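Local coordinates for protein FAD synthetase (PDB 2WSI) that catalyses transfer of the adenylyl group of ATP to FMN, giving the coenzyme FAD and diphosphate in the last step of FAD biosynthesis, at residues Phe171-Ser183 / Asp187-Leu199. Numbering follows the deposited sequence.
With FAD (flavin-adenine dinucleotide), chain C.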
loop_
_atom_site.group_PDB
_atom_site.type_symbol
_atom_site.label_atom_id
_atom_site.label_comp_id
_atom_site.label_asym_id
_atom_site.label_seq_id
_atom_site.Cartn_x
_atom_site.Cartn_y
_atom_site.Cartn_z
ATOM N N PHE A 171 -0.632 15.061 -14.250
ATOM C CA PHE A 171 -1.046 16.399 -13.838
ATOM C C PHE A 171 -0.394 16.899 -12.544
ATOM O O PHE A 171 -0.214 16.142 -11.582
ATOM C CB PHE A 171 -2.568 16.439 -13.741
ATOM C CG PHE A 171 -3.225 16.081 -15.029
ATOM C CD1 PHE A 171 -3.066 16.896 -16.137
ATOM C CD2 PHE A 171 -3.938 14.908 -15.162
ATOM C CE1 PHE A 171 -3.640 16.561 -17.351
ATOM C CE2 PHE A 171 -4.522 14.576 -16.375
ATOM C CZ PHE A 171 -4.359 15.403 -17.469
ATOM N N GLY A 172 -0.044 18.185 -12.546
ATOM C CA GLY A 172 0.526 18.853 -11.389
ATOM C C GLY A 172 -0.327 18.720 -10.131
ATOM O O GLY A 172 -1.538 18.963 -10.146
ATOM N N GLU A 173 0.318 18.348 -9.030
ATOM C CA GLU A 173 -0.389 18.127 -7.770
ATOM C C GLU A 173 0.241 18.917 -6.629
ATOM O O GLU A 173 -0.456 19.342 -5.708
ATOM C CB GLU A 173 -0.393 16.637 -7.444
ATOM C CG GLU A 173 -0.756 15.789 -8.647
ATOM C CD GLU A 173 -0.337 14.337 -8.510
ATOM O OE1 GLU A 173 0.216 13.780 -9.493
ATOM O OE2 GLU A 173 -0.576 13.754 -7.430
ATOM N N ALA A 174 1.552 19.125 -6.705
ATOM C CA ALA A 174 2.271 19.866 -5.679
ATOM C C ALA A 174 2.192 19.123 -4.337
ATOM O O ALA A 174 1.710 19.647 -3.332
ATOM C CB ALA A 174 1.712 21.270 -5.549
ATOM N N LEU A 175 2.676 17.896 -4.340
ATOM C CA LEU A 175 2.708 17.092 -3.130
ATOM C C LEU A 175 4.155 17.071 -2.664
ATOM O O LEU A 175 5.073 17.092 -3.482
ATOM C CB LEU A 175 2.180 15.663 -3.409
ATOM C CG LEU A 175 0.682 15.526 -3.740
ATOM C CD1 LEU A 175 0.306 14.081 -4.124
ATOM C CD2 LEU A 175 -0.192 15.985 -2.603
ATOM N N LYS A 176 4.350 17.023 -1.350
ATOM C CA LYS A 176 5.667 16.903 -0.747
ATOM C C LYS A 176 5.655 15.723 0.239
ATOM O O LYS A 176 4.597 15.382 0.771
ATOM C CB LYS A 176 6.005 18.182 0.026
ATOM C CG LYS A 176 6.118 19.435 -0.848
ATOM C CD LYS A 176 5.717 20.704 -0.083
ATOM C CE LYS A 176 6.406 20.821 1.290
ATOM N NZ LYS A 176 7.731 21.480 1.191
ATOM N N PRO A 177 6.828 15.135 0.512
ATOM C CA PRO A 177 6.940 14.016 1.472
ATOM C C PRO A 177 6.489 14.396 2.886
ATOM O O PRO A 177 5.924 13.572 3.601
ATOM C CB PRO A 177 8.440 13.694 1.504
ATOM C CG PRO A 177 8.995 14.271 0.170
ATOM C CD PRO A 177 8.091 15.424 -0.197
ATOM N N ILE A 178 6.773 15.617 3.318
ATOM C CA ILE A 178 6.245 16.060 4.613
ATOM C C ILE A 178 5.517 17.378 4.360
ATOM O O ILE A 178 6.135 18.343 3.945
ATOM C CB ILE A 178 7.361 16.208 5.658
ATOM C CG1 ILE A 178 8.067 14.851 5.888
ATOM C CG2 ILE A 178 6.785 16.733 6.963
ATOM C CD1 ILE A 178 9.190 14.914 6.936
ATOM N N GLN A 179 4.212 17.415 4.605
ATOM C CA GLN A 179 3.394 18.521 4.131
ATOM C C GLN A 179 2.174 18.726 5.027
ATOM O O GLN A 179 1.476 17.774 5.364
ATOM C CB GLN A 179 2.922 18.190 2.692
ATOM C CG GLN A 179 2.244 19.305 1.982
ATOM C CD GLN A 179 1.930 18.953 0.538
ATOM O OE1 GLN A 179 1.837 17.784 0.185
ATOM N NE2 GLN A 179 1.762 19.969 -0.300
ATOM N N ARG A 180 1.902 19.966 5.400
ATOM C CA ARG A 180 0.684 20.299 6.140
ATOM C C ARG A 180 -0.548 20.050 5.293
ATOM O O ARG A 180 -0.475 20.091 4.071
ATOM C CB ARG A 180 0.709 21.763 6.583
ATOM C CG ARG A 180 1.602 22.001 7.799
ATOM C CD ARG A 180 0.989 21.366 9.056
ATOM N NE ARG A 180 1.950 21.345 10.154
ATOM C CZ ARG A 180 1.769 20.726 11.324
ATOM N NH1 ARG A 180 0.648 20.071 11.573
ATOM N NH2 ARG A 180 2.730 20.761 12.250
ATOM N N THR A 181 -1.672 19.735 5.931
ATOM C CA THR A 181 -2.924 19.633 5.182
ATOM C C THR A 181 -3.321 21.019 4.741
ATOM O O THR A 181 -2.808 21.989 5.273
ATOM C CB THR A 181 -4.046 19.081 6.019
ATOM O OG1 THR A 181 -4.086 19.810 7.257
ATOM C CG2 THR A 181 -3.833 17.560 6.272
ATOM N N ASP A 182 -4.219 21.100 3.755
ATOM C CA ASP A 182 -4.736 22.388 3.283
ATOM C C ASP A 182 -5.837 22.840 4.245
ATOM O O ASP A 182 -6.181 22.116 5.187
ATOM C CB ASP A 182 -5.262 22.299 1.832
ATOM C CG ASP A 182 -4.178 21.921 0.826
ATOM O OD1 ASP A 182 -3.230 22.702 0.611
ATOM O OD2 ASP A 182 -4.280 20.844 0.218
ATOM N N SER A 183 -6.394 24.027 4.019
ATOM C CA SER A 183 -7.277 24.654 5.012
ATOM C C SER A 183 -8.679 24.063 4.962
ATOM O O SER A 183 -9.458 24.174 5.915
ATOM C CB SER A 183 -7.316 26.165 4.809
ATOM O OG SER A 183 -7.393 26.470 3.432
ATOM N N ASP A 187 -6.190 20.140 10.726
ATOM C CA ASP A 187 -4.739 20.305 10.781
ATOM C C ASP A 187 -4.029 19.043 11.285
ATOM O O ASP A 187 -4.200 18.635 12.419
ATOM C CB ASP A 187 -4.363 21.498 11.686
ATOM C CG ASP A 187 -2.866 21.884 11.591
ATOM O OD1 ASP A 187 -2.090 21.256 10.826
ATOM O OD2 ASP A 187 -2.453 22.841 12.295
ATOM N N PHE A 188 -3.257 18.413 10.413
ATOM C CA PHE A 188 -2.269 17.416 10.830
ATOM C C PHE A 188 -1.216 17.373 9.731
ATOM O O PHE A 188 -1.389 17.999 8.685
ATOM C CB PHE A 188 -2.877 16.019 11.044
ATOM C CG PHE A 188 -3.641 15.471 9.855
ATOM C CD1 PHE A 188 -2.989 14.829 8.823
ATOM C CD2 PHE A 188 -5.032 15.566 9.804
ATOM C CE1 PHE A 188 -3.690 14.318 7.729
ATOM C CE2 PHE A 188 -5.750 15.054 8.722
ATOM C CZ PHE A 188 -5.083 14.412 7.688
ATOM N N MET A 189 -0.114 16.683 9.978
ATOM C CA MET A 189 0.945 16.631 8.981
ATOM C C MET A 189 0.710 15.437 8.085
ATOM O O MET A 189 0.534 14.318 8.570
ATOM C CB MET A 189 2.332 16.507 9.640
ATOM C CG MET A 189 3.477 16.763 8.649
ATOM S SD MET A 189 3.613 18.537 8.175
ATOM C CE MET A 189 4.642 19.083 9.550
ATOM N N ARG A 190 0.726 15.677 6.774
ATOM C CA ARG A 190 0.684 14.582 5.810
ATOM C C ARG A 190 2.097 14.022 5.622
ATOM O O ARG A 190 3.055 14.772 5.375
ATOM C CB ARG A 190 0.129 15.069 4.464
ATOM C CG ARG A 190 -1.277 15.602 4.551
ATOM C CD ARG A 190 -1.802 15.992 3.147
ATOM N NE ARG A 190 -1.387 17.345 2.791
ATOM C CZ ARG A 190 -1.663 17.935 1.631
ATOM N NH1 ARG A 190 -2.364 17.287 0.710
ATOM N NH2 ARG A 190 -1.255 19.182 1.402
ATOM N N LEU A 191 2.203 12.704 5.758
ATOM C CA LEU A 191 3.448 11.982 5.564
ATOM C C LEU A 191 3.243 11.123 4.311
ATOM O O LEU A 191 2.448 10.180 4.326
ATOM C CB LEU A 191 3.745 11.074 6.774
ATOM C CG LEU A 191 3.794 11.780 8.132
ATOM C CD1 LEU A 191 4.133 10.762 9.251
ATOM C CD2 LEU A 191 4.823 12.956 8.110
ATOM N N GLN A 192 3.981 11.441 3.255
ATOM C CA GLN A 192 3.707 10.930 1.907
ATOM C C GLN A 192 5.028 10.432 1.301
ATOM O O GLN A 192 5.531 10.989 0.318
ATOM C CB GLN A 192 3.100 12.080 1.060
ATOM C CG GLN A 192 1.743 12.519 1.603
ATOM C CD GLN A 192 1.156 13.760 0.943
ATOM O OE1 GLN A 192 1.853 14.753 0.666
ATOM N NE2 GLN A 192 -0.136 13.741 0.759
ATOM N N PRO A 193 5.612 9.386 1.904
ATOM C CA PRO A 193 6.946 8.949 1.486
ATOM C C PRO A 193 6.956 8.032 0.261
ATOM O O PRO A 193 8.044 7.635 -0.143
ATOM C CB PRO A 193 7.474 8.176 2.707
ATOM C CG PRO A 193 6.255 7.965 3.636
ATOM C CD PRO A 193 5.053 8.553 2.982
ATOM N N LEU A 194 5.793 7.700 -0.298
ATOM C CA LEU A 194 5.707 6.882 -1.511
ATOM C C LEU A 194 5.590 7.734 -2.776
ATOM O O LEU A 194 5.358 7.218 -3.871
ATOM C CB LEU A 194 4.483 5.939 -1.424
ATOM C CG LEU A 194 4.680 4.585 -2.111
ATOM C CD1 LEU A 194 5.700 3.764 -1.379
ATOM C CD2 LEU A 194 3.363 3.790 -2.229
ATOM N N LEU A 195 5.713 9.047 -2.637
ATOM C CA LEU A 195 5.334 9.929 -3.728
ATOM C C LEU A 195 6.083 9.695 -5.046
ATOM O O LEU A 195 5.534 9.960 -6.103
ATOM C CB LEU A 195 5.529 11.396 -3.341
ATOM C CG LEU A 195 4.415 12.005 -2.499
ATOM C CD1 LEU A 195 4.794 13.446 -2.153
ATOM C CD2 LEU A 195 3.049 11.930 -3.238
ATOM N N HIS A 196 7.320 9.223 -4.990
ATOM C CA HIS A 196 8.108 9.051 -6.227
ATOM C C HIS A 196 8.043 7.633 -6.805
ATOM O O HIS A 196 8.739 7.313 -7.772
ATOM C CB HIS A 196 9.562 9.456 -5.972
ATOM C CG HIS A 196 9.697 10.822 -5.381
ATOM N ND1 HIS A 196 9.188 11.946 -5.997
ATOM C CD2 HIS A 196 10.213 11.239 -4.199
ATOM C CE1 HIS A 196 9.412 13.004 -5.235
ATOM N NE2 HIS A 196 10.049 12.603 -4.150
ATOM N N TRP A 197 7.193 6.777 -6.241
ATOM C CA TRP A 197 7.036 5.434 -6.788
ATOM C C TRP A 197 6.216 5.430 -8.074
ATOM O O TRP A 197 5.149 6.057 -8.162
ATOM C CB TRP A 197 6.360 4.522 -5.730
ATOM C CG TRP A 197 7.339 4.054 -4.739
ATOM C CD1 TRP A 197 8.049 4.821 -3.849
ATOM C CD2 TRP A 197 7.714 2.698 -4.490
ATOM N NE1 TRP A 197 8.853 4.012 -3.066
ATOM C CE2 TRP A 197 8.656 2.708 -3.441
ATOM C CE3 TRP A 197 7.323 1.464 -5.042
ATOM C CZ2 TRP A 197 9.240 1.554 -2.967
ATOM C CZ3 TRP A 197 7.888 0.330 -4.565
ATOM C CH2 TRP A 197 8.834 0.371 -3.523
ATOM N N ASP A 198 6.667 4.700 -9.078
ATOM C CA ASP A 198 5.805 4.514 -10.236
ATOM C C ASP A 198 5.196 3.126 -10.248
ATOM O O ASP A 198 5.478 2.280 -9.374
ATOM C CB ASP A 198 6.522 4.842 -11.560
ATOM C CG ASP A 198 7.652 3.889 -11.885
ATOM O OD1 ASP A 198 7.611 2.690 -11.501
ATOM O OD2 ASP A 198 8.606 4.358 -12.551
ATOM N N LEU A 199 4.316 2.901 -11.219
ATOM C CA LEU A 199 3.487 1.699 -11.218
ATOM C C LEU A 199 4.357 0.444 -11.324
ATOM O O LEU A 199 4.100 -0.570 -10.678
ATOM C CB LEU A 199 2.471 1.775 -12.353
ATOM C CG LEU A 199 1.516 0.590 -12.475
ATOM C CD1 LEU A 199 0.818 0.310 -11.126
ATOM C CD2 LEU A 199 0.485 0.885 -13.599
HETATM P PA FAD C . -6.528 7.584 -2.989
HETATM O O1A FAD C . -7.346 6.547 -3.709
HETATM O O2A FAD C . -7.412 8.588 -2.300
HETATM O O5B FAD C . -5.429 6.951 -1.979
HETATM C C5B FAD C . -4.367 7.776 -1.536
HETATM C C4B FAD C . -3.980 7.351 -0.115
HETATM O O4B FAD C . -4.921 7.853 0.797
HETATM C C3B FAD C . -4.003 5.843 0.049
HETATM O O3B FAD C . -2.763 5.267 -0.276
HETATM C C2B FAD C . -4.322 5.696 1.525
HETATM O O2B FAD C . -3.148 5.815 2.301
HETATM C C1B FAD C . -5.212 6.883 1.786
HETATM N N9A FAD C . -6.612 6.455 1.634
HETATM C C8A FAD C . -7.416 6.543 0.525
HETATM N N7A FAD C . -8.644 6.045 0.835
HETATM C C5A FAD C . -8.605 5.623 2.126
HETATM C C6A FAD C . -9.542 5.032 2.948
HETATM N N6A FAD C . -10.795 4.763 2.538
HETATM N N1A FAD C . -9.186 4.753 4.235
HETATM C C2A FAD C . -7.926 5.028 4.726
HETATM N N3A FAD C . -6.983 5.581 3.891
HETATM C C4A FAD C . -7.344 5.896 2.627
HETATM N N1 FAD C . -6.302 16.672 -0.410
HETATM C C2 FAD C . -6.096 18.027 -0.399
HETATM O O2 FAD C . -6.343 18.699 -1.401
HETATM N N3 FAD C . -5.616 18.641 0.731
HETATM C C4 FAD C . -5.342 17.909 1.866
HETATM O O4 FAD C . -4.903 18.525 2.843
HETATM C C4X FAD C . -5.552 16.527 1.862
HETATM N N5 FAD C . -5.286 15.745 2.983
HETATM C C5X FAD C . -5.490 14.379 2.955
HETATM C C6 FAD C . -5.227 13.586 4.073
HETATM C C7 FAD C . -5.473 12.211 4.027
HETATM C C7M FAD C . -5.213 11.332 5.216
HETATM C C8 FAD C . -5.961 11.639 2.859
HETATM C C8M FAD C . -6.205 10.161 2.784
HETATM C C9 FAD C . -6.209 12.427 1.750
HETATM C C9A FAD C . -5.990 13.790 1.794
HETATM N N10 FAD C . -6.264 14.554 0.677
HETATM C C10 FAD C . -6.022 15.913 0.705
HETATM C "C1'" FAD C . -6.769 13.892 -0.576
HETATM C "C2'" FAD C . -5.586 13.434 -1.457
HETATM O "O2'" FAD C . -4.641 14.448 -1.701
HETATM C "C3'" FAD C . -6.033 12.854 -2.796
HETATM O "O3'" FAD C . -6.504 13.895 -3.618
HETATM C "C4'" FAD C . -7.121 11.816 -2.602
HETATM O "O4'" FAD C . -6.748 10.907 -1.586
HETATM C "C5'" FAD C . -7.344 11.026 -3.892
HETATM O "O5'" FAD C . -6.088 10.707 -4.463
HETATM P P FAD C . -5.824 9.262 -5.125
HETATM O O1P FAD C . -7.078 8.793 -5.825
HETATM O O2P FAD C . -4.584 9.304 -5.988
HETATM O O3P FAD C . -5.454 8.236 -3.961
HETATM O O HOH W 1 -3.448 22.191 8.236
HETATM O O HOH W 2 -2.922 18.858 -1.744
#
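The guanidinium of Arg190 lies between the side-chain amide of Gln179 on one face and the flavin on the other, where FAD O4 sits over its centre. Amide and guanidinium are stacked with their planes 23° apart, and the bend at chi3 (-85°) turns the group flat along the flavin. At its edge Arg190 NE and Arg190 NH2 both grip Arg180 O, the NH2 bond being the shorter at 2.9 Å, while water 2 lies in plane and joins Arg190 NH1 to Asp182 OD2. Gln179 NE2 donates to Ala174 O (3.0 Å) and Gln179 OE1 accepts from Lys176 N, which together hold the amide against the arginine. Asp182 reads the flavin edge: its N donates to FAD O4 (2.8 Å) and its OD2 accepts from FAD N3 (2.6 Å). Thr181 CG2 sits over one face of Phe188, 3.7 Å from the ring centroid, a CH-pi contact, and FAD C6 meets the edge of that ring. Across the other side of the hairpin, Met189 CE covers one face of the Arg180 guanidinium, whose NH1 meets Asp187 OD1 at 3.1 Å in a salt bridge with a weak, poorly directed hydrogen bond. This antiparallel hairpin ends the mixed sheet: strand 189-191 pairs with strand 160-162, strand 178-180 is outermost, and helix 25-45 packs against Pro177, Ile178 and Leu191.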